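Local coordinates for protein putative NAD(P)H nitroreductase MhqN (Bacillus subtilis, PDB 3BEM) that probably uses FMN and NAD(P)H to reduce nitroaromatic or related aromatic compounds, and may contribute to their degradation, at residues His33-Glu38 against Ala161-Cys166; Gln80-Ser85 against Met191-Lys196; Asp104-Leu109 against Gln125-Phe130. The protein carries 3 engineered substitutions. All blocks are in the same frame, centred on the assembly; numbering follows the deposited sequence. Where two conformers were deposited one is given.

Contact 1: residues His33-Glu38 against Ala161-Cys166. Engineered in segment 161-166: Ala-161 (natural residue Lys). With FMN (flavin mononucleotide), chain G; PGO (S-1,2-propanediol), chain H.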
loop_
_atom_site.group_PDB
_atom_site.type_symbol
_atom_site.label_atom_id
_atom_site.label_comp_id
_atom_site.label_asym_id
_atom_site.label_seq_id
_atom_site.Cartn_x
_atom_site.Cartn_y
_atom_site.Cartn_z
ATOM N N HIS B 33 -8.261 -7.265 25.555
ATOM C CA HIS B 33 -7.233 -7.736 24.659
ATOM C C HIS B 33 -6.114 -6.711 24.542
ATOM O O HIS B 33 -5.833 -6.158 23.469
ATOM C CB HIS B 33 -7.902 -8.109 23.321
ATOM C CG HIS B 33 -8.906 -9.199 23.494
ATOM N ND1 HIS B 33 -8.549 -10.529 23.566
ATOM C CD2 HIS B 33 -10.235 -9.150 23.704
ATOM C CE1 HIS B 33 -9.633 -11.258 23.748
ATOM N NE2 HIS B 33 -10.673 -10.444 23.838
ATOM N N PRO B 34 -5.417 -6.460 25.634
ATOM C CA PRO B 34 -4.348 -5.457 25.558
ATOM C C PRO B 34 -3.296 -5.913 24.588
ATOM O O PRO B 34 -3.020 -7.102 24.481
ATOM C CB PRO B 34 -3.824 -5.378 27.011
ATOM C CG PRO B 34 -4.252 -6.619 27.628
ATOM C CD PRO B 34 -5.499 -7.087 26.963
ATOM N N ILE B 35 -2.714 -4.949 23.886
ATOM C CA ILE B 35 -1.575 -5.190 23.002
ATOM C C ILE B 35 -0.332 -4.518 23.560
ATOM O O ILE B 35 -0.437 -3.440 24.125
ATOM C CB ILE B 35 -1.907 -4.726 21.567
ATOM C CG1 ILE B 35 -0.952 -5.356 20.532
ATOM C CG2 ILE B 35 -1.867 -3.234 21.439
ATOM C CD1 ILE B 35 -1.310 -5.103 19.046
ATOM N N THR B 36 0.822 -5.187 23.446
ATOM C CA THR B 36 2.049 -4.687 24.045
ATOM C C THR B 36 2.975 -4.141 22.973
ATOM O O THR B 36 2.824 -4.437 21.773
ATOM C CB THR B 36 2.755 -5.797 24.821
ATOM O OG1 THR B 36 3.294 -6.791 23.928
ATOM C CG2 THR B 36 1.773 -6.464 25.787
ATOM N N LYS B 37 3.927 -3.327 23.408
ATOM C CA LYS B 37 4.997 -2.891 22.516
ATOM C C LYS B 37 5.723 -4.096 21.909
ATOM O O LYS B 37 6.141 -4.036 20.730
ATOM C CB LYS B 37 5.982 -1.952 23.240
ATOM C CG LYS B 37 5.370 -0.620 23.623
ATOM C CD LYS B 37 6.392 0.303 24.316
ATOM C CE LYS B 37 5.733 1.496 24.967
ATOM N NZ LYS B 37 6.743 2.350 25.663
ATOM N N GLU B 38 5.877 -5.196 22.648
ATOM C CA GLU B 38 6.496 -6.416 22.095
ATOM C C GLU B 38 5.688 -7.017 20.925
ATOM O O GLU B 38 6.245 -7.408 19.901
ATOM C CB GLU B 38 6.680 -7.471 23.189
ATOM C CG GLU B 38 7.695 -7.091 24.273
ATOM C CD GLU B 38 7.276 -7.529 25.664
ATOM O OE1 GLU B 38 6.140 -8.005 25.847
ATOM O OE2 GLU B 38 8.080 -7.390 26.591
ATOM N N ALA B 161 -0.243 -12.378 12.862
ATOM C CA ALA B 161 -0.007 -12.475 14.301
ATOM C C ALA B 161 -1.260 -12.756 15.078
ATOM O O ALA B 161 -1.171 -13.029 16.284
ATOM C CB ALA B 161 0.716 -11.204 14.841
ATOM N N GLY B 162 -2.390 -12.832 14.392
ATOM C CA GLY B 162 -3.652 -13.149 15.012
ATOM C C GLY B 162 -4.473 -11.968 15.495
ATOM O O GLY B 162 -5.464 -12.166 16.238
ATOM N N TRP B 163 -4.152 -10.775 15.013
ATOM C CA TRP B 163 -4.889 -9.571 15.391
ATOM C C TRP B 163 -5.775 -9.091 14.231
ATOM O O TRP B 163 -5.464 -9.309 13.039
ATOM C CB TRP B 163 -3.908 -8.472 15.774
ATOM C CG TRP B 163 -3.158 -8.736 17.021
ATOM C CD1 TRP B 163 -1.980 -9.428 17.143
ATOM C CD2 TRP B 163 -3.525 -8.336 18.351
ATOM N NE1 TRP B 163 -1.595 -9.488 18.458
ATOM C CE2 TRP B 163 -2.516 -8.815 19.227
ATOM C CE3 TRP B 163 -4.595 -7.613 18.885
ATOM C CZ2 TRP B 163 -2.561 -8.600 20.609
ATOM C CZ3 TRP B 163 -4.636 -7.400 20.242
ATOM C CH2 TRP B 163 -3.630 -7.895 21.099
ATOM N N ASP B 164 -6.825 -8.360 14.575
ATOM C CA ASP B 164 -7.671 -7.683 13.589
ATOM C C ASP B 164 -7.298 -6.210 13.471
ATOM O O ASP B 164 -6.856 -5.595 14.422
ATOM C CB ASP B 164 -9.132 -7.820 13.987
ATOM C CG ASP B 164 -9.529 -9.270 14.075
ATOM O OD1 ASP B 164 -9.344 -10.008 13.048
ATOM O OD2 ASP B 164 -9.941 -9.701 15.153
ATOM N N THR B 165 -7.494 -5.643 12.288
ATOM C CA THR B 165 -7.228 -4.201 12.062
ATOM C C THR B 165 -8.359 -3.606 11.245
ATOM O O THR B 165 -9.186 -4.345 10.692
ATOM C CB THR B 165 -5.884 -3.890 11.355
ATOM O OG1 THR B 165 -5.873 -4.507 10.048
ATOM C CG2 THR B 165 -4.675 -4.325 12.174
ATOM N N CYS B 166 -8.478 -2.280 11.305
ATOM C CA CYS B 166 -9.360 -1.517 10.410
ATOM C C CYS B 166 -8.566 -0.318 9.941
ATOM O O CYS B 166 -8.203 0.510 10.757
ATOM C CB CYS B 166 -10.632 -1.108 11.103
ATOM S SG CYS B 166 -11.775 -0.428 9.856
HETATM N N1 FMN G . -13.567 1.626 7.800
HETATM C C2 FMN G . -14.170 2.375 8.779
HETATM O O2 FMN G . -14.977 1.794 9.514
HETATM N N3 FMN G . -13.874 3.704 8.940
HETATM C C4 FMN G . -13.003 4.370 8.092
HETATM O O4 FMN G . -12.688 5.543 8.381
HETATM C C4A FMN G . -12.387 3.609 7.100
HETATM N N5 FMN G . -11.510 4.224 6.203
HETATM C C5A FMN G . -10.837 3.416 5.305
HETATM C C6 FMN G . -9.861 4.019 4.493
HETATM C C7 FMN G . -9.142 3.231 3.587
HETATM C C7M FMN G . -7.896 3.850 2.961
HETATM C C8 FMN G . -9.390 1.871 3.460
HETATM C C8M FMN G . -8.352 0.973 2.794
HETATM C C9 FMN G . -10.395 1.275 4.223
HETATM C C9A FMN G . -11.089 2.034 5.165
HETATM N N10 FMN G . -12.074 1.444 5.984
HETATM C C10 FMN G . -12.663 2.237 6.961
HETATM C "C1'" FMN G . -12.459 0.024 5.755
HETATM C "C2'" FMN G . -13.236 -0.257 4.465
HETATM O "O2'" FMN G . -14.595 0.097 4.673
HETATM C "C3'" FMN G . -13.103 -1.743 4.164
HETATM O "O3'" FMN G . -11.698 -2.008 3.902
HETATM C "C4'" FMN G . -14.016 -2.246 3.043
HETATM O "O4'" FMN G . -15.393 -2.063 3.420
HETATM C "C5'" FMN G . -13.728 -3.748 2.769
HETATM O "O5'" FMN G . -13.908 -4.576 3.942
HETATM P P FMN G . -12.934 -5.844 4.089
HETATM O O1P FMN G . -13.171 -6.721 2.902
HETATM O O2P FMN G . -11.615 -5.159 4.108
HETATM O O3P FMN G . -13.307 -6.515 5.387
HETATM C C1 PGO H . -3.777 -1.769 25.669
HETATM C C2 PGO H . -2.503 -0.936 25.795
HETATM C C3 PGO H . -2.613 0.090 26.938
HETATM O O1 PGO H . -3.899 -2.454 24.416
HETATM O O2 PGO H . -1.370 -1.819 25.982
#

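Contact 2: residues Gln80-Ser85 against Met191-Lys196. With FMN (flavin mononucleotide), chain G.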
loop_
_atom_site.group_PDB
_atom_site.type_symbol
_atom_site.label_atom_id
_atom_site.label_comp_id
_atom_site.label_asym_id
_atom_site.label_seq_id
_atom_site.Cartn_x
_atom_site.Cartn_y
_atom_site.Cartn_z
ATOM N N GLN B 80 -15.820 7.969 15.459
ATOM C CA GLN B 80 -15.809 6.520 15.360
ATOM C C GLN B 80 -15.340 5.868 16.658
ATOM O O GLN B 80 -14.183 5.966 17.078
ATOM C CB GLN B 80 -14.945 6.087 14.196
ATOM C CG GLN B 80 -15.469 6.567 12.846
ATOM C CD GLN B 80 -14.660 5.977 11.711
ATOM O OE1 GLN B 80 -14.732 4.773 11.465
ATOM N NE2 GLN B 80 -13.834 6.810 11.056
ATOM N N TYR B 81 -16.272 5.150 17.266
ATOM C CA TYR B 81 -16.033 4.538 18.556
ATOM C C TYR B 81 -14.955 3.475 18.562
ATOM O O TYR B 81 -14.301 3.249 19.596
ATOM C CB TYR B 81 -17.323 3.917 19.042
ATOM C CG TYR B 81 -17.167 3.275 20.388
ATOM C CD1 TYR B 81 -17.010 4.048 21.520
ATOM C CD2 TYR B 81 -17.184 1.882 20.520
ATOM C CE1 TYR B 81 -16.836 3.456 22.770
ATOM C CE2 TYR B 81 -17.002 1.292 21.751
ATOM C CZ TYR B 81 -16.834 2.087 22.865
ATOM O OH TYR B 81 -16.702 1.484 24.096
ATOM N N LYS B 82 -14.703 2.855 17.415
ATOM C CA LYS B 82 -13.615 1.866 17.354
ATOM C C LYS B 82 -12.223 2.411 17.770
ATOM O O LYS B 82 -11.381 1.634 18.196
ATOM C CB LYS B 82 -13.605 1.143 15.982
ATOM C CG LYS B 82 -13.171 1.983 14.849
ATOM C CD LYS B 82 -13.271 1.196 13.477
ATOM C CE LYS B 82 -14.625 1.232 12.914
ATOM N NZ LYS B 82 -14.630 0.301 11.800
ATOM N N VAL B 83 -11.984 3.723 17.675
ATOM C CA VAL B 83 -10.752 4.307 18.207
ATOM C C VAL B 83 -10.646 4.044 19.721
ATOM O O VAL B 83 -9.551 3.767 20.232
ATOM C CB VAL B 83 -10.628 5.821 17.880
ATOM C CG1 VAL B 83 -9.615 6.503 18.760
ATOM C CG2 VAL B 83 -10.245 6.027 16.427
ATOM N N VAL B 84 -11.779 4.113 20.418
ATOM C CA VAL B 84 -11.834 3.865 21.883
ATOM C C VAL B 84 -11.728 2.381 22.245
ATOM O O VAL B 84 -10.958 2.011 23.139
ATOM C CB VAL B 84 -13.119 4.526 22.465
ATOM C CG1 VAL B 84 -13.329 4.207 23.967
ATOM C CG2 VAL B 84 -13.049 6.036 22.210
ATOM N N SER B 85 -12.486 1.533 21.552
ATOM C CA SER B 85 -12.548 0.097 21.885
ATOM C C SER B 85 -11.299 -0.668 21.433
ATOM O O SER B 85 -11.010 -1.723 21.951
ATOM C CB SER B 85 -13.764 -0.557 21.271
ATOM O OG SER B 85 -13.769 -0.367 19.860
HETATM N N MSE B 191 -5.101 6.110 9.389
HETATM C CA MSE B 191 -5.207 5.634 10.750
HETATM C C MSE B 191 -5.488 4.123 10.665
HETATM O O MSE B 191 -6.184 3.664 9.774
HETATM C CB MSE B 191 -6.326 6.406 11.442
HETATM C CG MSE B 191 -6.606 6.016 12.837
HETATM SE SE MSE B 191 -8.131 7.146 13.489
HETATM C CE MSE B 191 -7.176 8.795 13.331
ATOM N N ILE B 192 -4.924 3.341 11.574
ATOM C CA ILE B 192 -5.231 1.921 11.658
ATOM C C ILE B 192 -5.525 1.590 13.086
ATOM O O ILE B 192 -4.653 1.788 13.947
ATOM C CB ILE B 192 -4.068 1.033 11.176
ATOM C CG1 ILE B 192 -3.672 1.417 9.721
ATOM C CG2 ILE B 192 -4.455 -0.452 11.259
ATOM C CD1 ILE B 192 -2.375 0.736 9.229
ATOM N N THR B 193 -6.710 1.055 13.330
ATOM C CA THR B 193 -7.003 0.469 14.635
ATOM C C THR B 193 -6.620 -0.985 14.618
ATOM O O THR B 193 -6.750 -1.669 13.594
ATOM C CB THR B 193 -8.463 0.641 15.064
ATOM O OG1 THR B 193 -9.345 0.377 13.983
ATOM C CG2 THR B 193 -8.701 2.022 15.588
ATOM N N ILE B 194 -6.188 -1.494 15.779
ATOM C CA ILE B 194 -5.830 -2.893 15.933
ATOM C C ILE B 194 -6.463 -3.419 17.221
ATOM O O ILE B 194 -6.586 -2.697 18.211
ATOM C CB ILE B 194 -4.281 -3.083 15.912
ATOM C CG1 ILE B 194 -3.942 -4.567 15.940
ATOM C CG2 ILE B 194 -3.604 -2.311 17.102
ATOM C CD1 ILE B 194 -2.490 -4.845 15.647
ATOM N N GLY B 195 -6.892 -4.686 17.212
ATOM C CA GLY B 195 -7.504 -5.295 18.339
ATOM C C GLY B 195 -8.053 -6.641 18.000
ATOM O O GLY B 195 -7.567 -7.268 17.070
ATOM N N LYS B 196 -9.050 -7.093 18.765
ATOM C CA LYS B 196 -9.706 -8.389 18.525
ATOM C C LYS B 196 -11.173 -8.086 18.265
ATOM O O LYS B 196 -11.852 -7.442 19.104
ATOM C CB LYS B 196 -9.546 -9.333 19.701
ATOM C CG LYS B 196 -8.085 -9.693 20.064
ATOM C CD LYS B 196 -7.305 -10.449 18.984
ATOM C CE LYS B 196 -5.859 -10.829 19.481
ATOM N NZ LYS B 196 -5.778 -11.911 20.475
HETATM N N1 FMN G . -13.567 1.626 7.800
HETATM C C2 FMN G . -14.170 2.375 8.779
HETATM O O2 FMN G . -14.977 1.794 9.514
HETATM N N3 FMN G . -13.874 3.704 8.940
HETATM C C4 FMN G . -13.003 4.370 8.092
HETATM O O4 FMN G . -12.688 5.543 8.381
HETATM C C4A FMN G . -12.387 3.609 7.100
HETATM N N5 FMN G . -11.510 4.224 6.203
HETATM C C5A FMN G . -10.837 3.416 5.305
HETATM C C6 FMN G . -9.861 4.019 4.493
HETATM C C7 FMN G . -9.142 3.231 3.587
HETATM C C7M FMN G . -7.896 3.850 2.961
HETATM C C8 FMN G . -9.390 1.871 3.460
HETATM C C8M FMN G . -8.352 0.973 2.794
HETATM C C9 FMN G . -10.395 1.275 4.223
HETATM C C9A FMN G . -11.089 2.034 5.165
HETATM N N10 FMN G . -12.074 1.444 5.984
HETATM C C10 FMN G . -12.663 2.237 6.961
HETATM C "C1'" FMN G . -12.459 0.024 5.755
HETATM C "C2'" FMN G . -13.236 -0.257 4.465
HETATM O "O2'" FMN G . -14.595 0.097 4.673
HETATM C "C3'" FMN G . -13.103 -1.743 4.164
HETATM O "O3'" FMN G . -11.698 -2.008 3.902
HETATM C "C4'" FMN G . -14.016 -2.246 3.043
HETATM O "O4'" FMN G . -15.393 -2.063 3.420
HETATM C "C5'" FMN G . -13.728 -3.748 2.769
HETATM O "O5'" FMN G . -13.908 -4.576 3.942
HETATM P P FMN G . -12.934 -5.844 4.089
HETATM O O1P FMN G . -13.171 -6.721 2.902
HETATM O O2P FMN G . -11.615 -5.159 4.108
HETATM O O3P FMN G . -13.307 -6.515 5.387
#

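Contact 3: residues Asp104-Leu109 against Gln125-Phe130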
loop_
_atom_site.group_PDB
_atom_site.type_symbol
_atom_site.label_atom_id
_atom_site.label_comp_id
_atom_site.label_asym_id
_atom_site.label_seq_id
_atom_site.Cartn_x
_atom_site.Cartn_y
_atom_site.Cartn_z
ATOM N N ASP B 104 22.264 10.257 4.607
ATOM C CA ASP B 104 22.434 9.365 5.747
ATOM C C ASP B 104 22.127 7.922 5.434
ATOM O O ASP B 104 22.859 7.028 5.852
ATOM C CB ASP B 104 21.551 9.809 6.919
ATOM C CG ASP B 104 22.001 11.139 7.533
ATOM O OD1 ASP B 104 23.230 11.362 7.724
ATOM O OD2 ASP B 104 21.104 11.971 7.820
ATOM N N ILE B 105 21.034 7.671 4.710
ATOM C CA ILE B 105 20.652 6.292 4.401
ATOM C C ILE B 105 21.707 5.553 3.566
ATOM O O ILE B 105 21.990 4.371 3.836
ATOM C CB ILE B 105 19.267 6.254 3.742
ATOM C CG1 ILE B 105 18.229 6.727 4.767
ATOM C CG2 ILE B 105 18.975 4.817 3.171
ATOM C CD1 ILE B 105 16.791 6.826 4.237
ATOM N N TYR B 106 22.337 6.251 2.628
ATOM C CA TYR B 106 23.249 5.645 1.669
ATOM C C TYR B 106 24.706 5.605 2.188
ATOM O O TYR B 106 25.559 4.995 1.586
ATOM C CB TYR B 106 23.241 6.361 0.325
ATOM C CG TYR B 106 21.897 6.449 -0.352
ATOM C CD1 TYR B 106 20.860 5.564 -0.016
ATOM C CD2 TYR B 106 21.666 7.370 -1.347
ATOM C CE1 TYR B 106 19.603 5.670 -0.621
ATOM C CE2 TYR B 106 20.461 7.480 -1.935
ATOM C CZ TYR B 106 19.420 6.619 -1.581
ATOM O OH TYR B 106 18.195 6.751 -2.229
ATOM N N GLU B 107 24.952 6.220 3.322
ATOM C CA GLU B 107 26.328 6.407 3.807
ATOM C C GLU B 107 27.049 5.091 4.083
ATOM O O GLU B 107 28.238 4.968 3.817
ATOM C CB GLU B 107 26.318 7.279 5.041
ATOM C CG GLU B 107 27.653 7.929 5.268
ATOM C CD GLU B 107 27.603 9.138 6.187
ATOM O OE1 GLU B 107 26.547 9.405 6.792
ATOM O OE2 GLU B 107 28.654 9.822 6.298
ATOM N N GLY B 108 26.347 4.082 4.596
ATOM C CA GLY B 108 27.015 2.792 4.861
ATOM C C GLY B 108 27.616 2.135 3.618
ATOM O O GLY B 108 28.599 1.403 3.705
ATOM N N LEU B 109 27.005 2.378 2.462
ATOM C CA LEU B 109 27.556 1.937 1.161
ATOM C C LEU B 109 28.970 2.505 0.951
ATOM O O LEU B 109 29.826 1.816 0.452
ATOM C CB LEU B 109 26.671 2.360 0.007
ATOM C CG LEU B 109 25.288 1.670 0.055
ATOM C CD1 LEU B 109 24.407 2.349 -0.945
ATOM C CD2 LEU B 109 25.439 0.206 -0.235
ATOM N N GLN B 125 22.779 12.681 -4.937
ATOM C CA GLN B 125 22.304 13.718 -5.867
ATOM C C GLN B 125 21.190 13.271 -6.811
ATOM O O GLN B 125 20.240 14.032 -7.011
ATOM C CB GLN B 125 23.491 14.340 -6.665
ATOM C CG GLN B 125 24.322 15.264 -5.787
ATOM C CD GLN B 125 25.581 15.837 -6.482
ATOM O OE1 GLN B 125 26.063 15.292 -7.497
ATOM N NE2 GLN B 125 26.111 16.947 -5.925
ATOM N N ASP B 126 21.262 12.048 -7.349
ATOM C CA ASP B 126 20.191 11.470 -8.167
ATOM C C ASP B 126 18.863 11.441 -7.389
ATOM O O ASP B 126 17.831 11.882 -7.905
ATOM C CB ASP B 126 20.523 10.032 -8.613
ATOM C CG ASP B 126 21.437 9.961 -9.871
ATOM O OD1 ASP B 126 21.710 10.999 -10.521
ATOM O OD2 ASP B 126 21.872 8.824 -10.205
ATOM N N THR B 127 18.892 10.934 -6.153
ATOM C CA THR B 127 17.678 10.791 -5.353
ATOM C C THR B 127 17.094 12.145 -4.973
ATOM O O THR B 127 15.930 12.414 -5.175
ATOM C CB THR B 127 17.927 9.946 -4.071
ATOM O OG1 THR B 127 18.308 8.616 -4.449
ATOM C CG2 THR B 127 16.656 9.869 -3.208
ATOM N N VAL B 128 17.934 13.026 -4.459
ATOM C CA VAL B 128 17.486 14.370 -4.088
ATOM C C VAL B 128 16.912 15.131 -5.283
ATOM O O VAL B 128 15.815 15.702 -5.208
ATOM C CB VAL B 128 18.628 15.120 -3.385
ATOM C CG1 VAL B 128 18.259 16.561 -3.071
ATOM C CG2 VAL B 128 18.985 14.347 -2.115
ATOM N N SER B 129 17.630 15.116 -6.403
ATOM C CA SER B 129 17.150 15.828 -7.550
ATOM C C SER B 129 15.891 15.211 -8.165
ATOM O O SER B 129 15.089 15.938 -8.682
ATOM C CB SER B 129 18.254 16.012 -8.606
ATOM O OG SER B 129 18.547 14.797 -9.244
ATOM N N PHE B 130 15.727 13.894 -8.093
ATOM C CA PHE B 130 14.477 13.263 -8.536
ATOM C C PHE B 130 13.264 13.924 -7.840
ATOM O O PHE B 130 12.295 14.307 -8.487
ATOM C CB PHE B 130 14.480 11.760 -8.257
ATOM C CG PHE B 130 13.394 11.012 -8.967
ATOM C CD1 PHE B 130 12.153 10.843 -8.386
ATOM C CD2 PHE B 130 13.612 10.471 -10.224
ATOM C CE1 PHE B 130 11.146 10.149 -9.017
ATOM C CE2 PHE B 130 12.607 9.776 -10.873
ATOM C CZ PHE B 130 11.361 9.633 -10.275
#

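Contact 1: residues His33-Glu38 against Ala161-Cys166
Ile-35 overlaps one face of the Trp-163 indole, with its CD1 methyl 3.8 Å from the centroid of the six-membered ring. The approach is only 7° off the ring normal, which defines a face-on CH-pi contact. Further back along the same branch, Ile-35 CG1 is 3.6 Å from Trp-163 CZ2, and the aliphatic arm thus runs from the rim of the ring inward to its centre. Two torsions make this possible: CG1 is anti to the backbone N (chi1 -162°) and the branch continues straight to CD1 (chi2 172°). The rim of the indole meets backbone instead. Pro-34 O lies near the ring plane, 3.5 Å from Trp-163 CH2, and His-33 O takes a similar place 3.7 Å from Trp-163 CZ3.

A propanediol molecule, probably from the crystallisation liquor, pairs with the backbone of Ile-35: its O1 accepts from Ile-35 N at 2.8 Å and its O2 donates to Ile-35 O at 2.6 Å. Around the pair, Met-43 of helix 37-47 touches both side chains, as does Ile-194 of strand 186-195, and Lys-196 makes a cation-pi contact with the indole. The contact thus joins the lead-in to helix 37-47, which Thr-36 N-caps, to the turn where a Schellman motif at Gly-162 ends the preceding helix. From that turn strand 164-168 runs into the flavin pocket of this nitroreductase, where Cys-166 SG is 3.4 Å from FMN N1.

No hydrogen bond crosses between the two segments. Their cohesion is therefore mainly apolar, and the two carbonyl oxygens, facing the ring's C-H rim rather than its pi cloud, are probably in an electrostatically favourable position.

Contact 2: residues Gln80-Ser85 against Met191-Lys196
Lys-82 sets CG between its own backbone N and carbonyl carbon (chi1 71°) and bends again at chi3 (83°), a path that carries CD across Thr-193 at about a right angle, 4.0 Å from Thr-193 OG1. The bend delivers Lys-82 NZ to FMN O2 at 2.8 Å, and the same nitrogen also bonds to Ala-26 O. Thr-193 turns its methyl to the helix backbone, with CG2 3.8 Å from Lys-82 O. Beside it Val-83 meets Met-191, a selenomethionine here; both side chains have two conformers, and the 3.8 Å between Val-83 CG2 and Met-191 SE holds for one pairing of them.

Short helix 82-85 thus rests on one face of the antiparallel sheet of the nitroreductase fold, over strand 186-195, which runs between strands 88-95 and 164-168.

The loop just before that helix supplies a second grip on the flavin. Gln-80 uses both ends of its amide: OE1 accepts from FMN N3 at 2.9 Å (N-H...O 161°), while NE2 donates to FMN O4 at 3.2 Å. The Lys-82 NZ donor at FMN O2 would probably favour negative charge building up on that oxygen when the flavin is reduced.

Contact 3: residues Asp104-Leu109 against Gln125-Phe130
Tyr-106 and Thr-127 meet through their hydroxyls, with Tyr-106 OH and Thr-127 OG1 at a hydrogen-bonding distance of 2.9 Å, although the single threonine proton may go to the phenol oxygen or elsewhere. The side chains arrive from opposite directions, and Thr-127 OG1 sits at the edge of the phenol, in its plane, 3.5 Å from Tyr-106 CE2. Beside it the threonine methyl packs against the same oxygen, with Thr-127 CG2 3.6 Å from Tyr-106 OH. Thr-127 presents both groups because OG1 lies beside its backbone N (chi1 -63°), leaving the methyl anti to that nitrogen.

The next shell fixes these groups. Tyr-106 OH hydrogen-bonds to Phe-54 O, a carbonyl that can only accept, so the phenol proton goes there. Met-123 O, one turn back in the threonine's own helix, is the alternative destination of the Thr-127 proton, through a weak bond. Tyr-120, Met-123 and Val-124 of helix 117-134 pack on the tyrosine, while Phe-54 and Leu-56 touch the threonine. A phenylalanine in place of Tyr-106 would probably leave Phe-54 O without this donor and remove the phenol oxygen as an acceptor for the Thr-127 hydroxyl.

Further out, the contact ties helix 102-111 to helix 117-134, whose nearest CA atoms here, those of Tyr-106 and Thr-127, are 10.3 Å apart; a long side chain has to span that separation. Phe-130 meets the ring of Phe-54 with planes at about 55° and also packs on Gly-170 of the second subunit. Ile-105 touches Lys-209 of that subunit.

Phe-54 belongs to an FMN pocket, and the Tyr-106 side chain lies about 7 Å from a bound flavin. The buried phenol is thus second-shell chemistry: its proton goes to a pocket backbone carbonyl while the threonine hydroxyl has two competing acceptors, an arrangement consistent with steadying that wall of the pocket.

Overall arrangement
Contacts 1 and 2 are neighbours, their centres 11 Å apart, and strands 164-168 and 186-195 join them within one sheet. Probable hydrogen bonds link the two directly: Asp-164 N to Gly-195 O at 2.8 Å and Cys-166 N to Thr-193 O at 2.9 Å. Both touch the same FMN, contact 1 through Cys-166 and contact 2 through Gln-80 and Lys-82. Contact 3 lies across the chain's centre, about 35 Å from contact 1 and 37 Å from contact 2 between centres. Its helices stand beside the other flavin of the homodimer, so a single chain contributes to both FMN pockets from opposite ends.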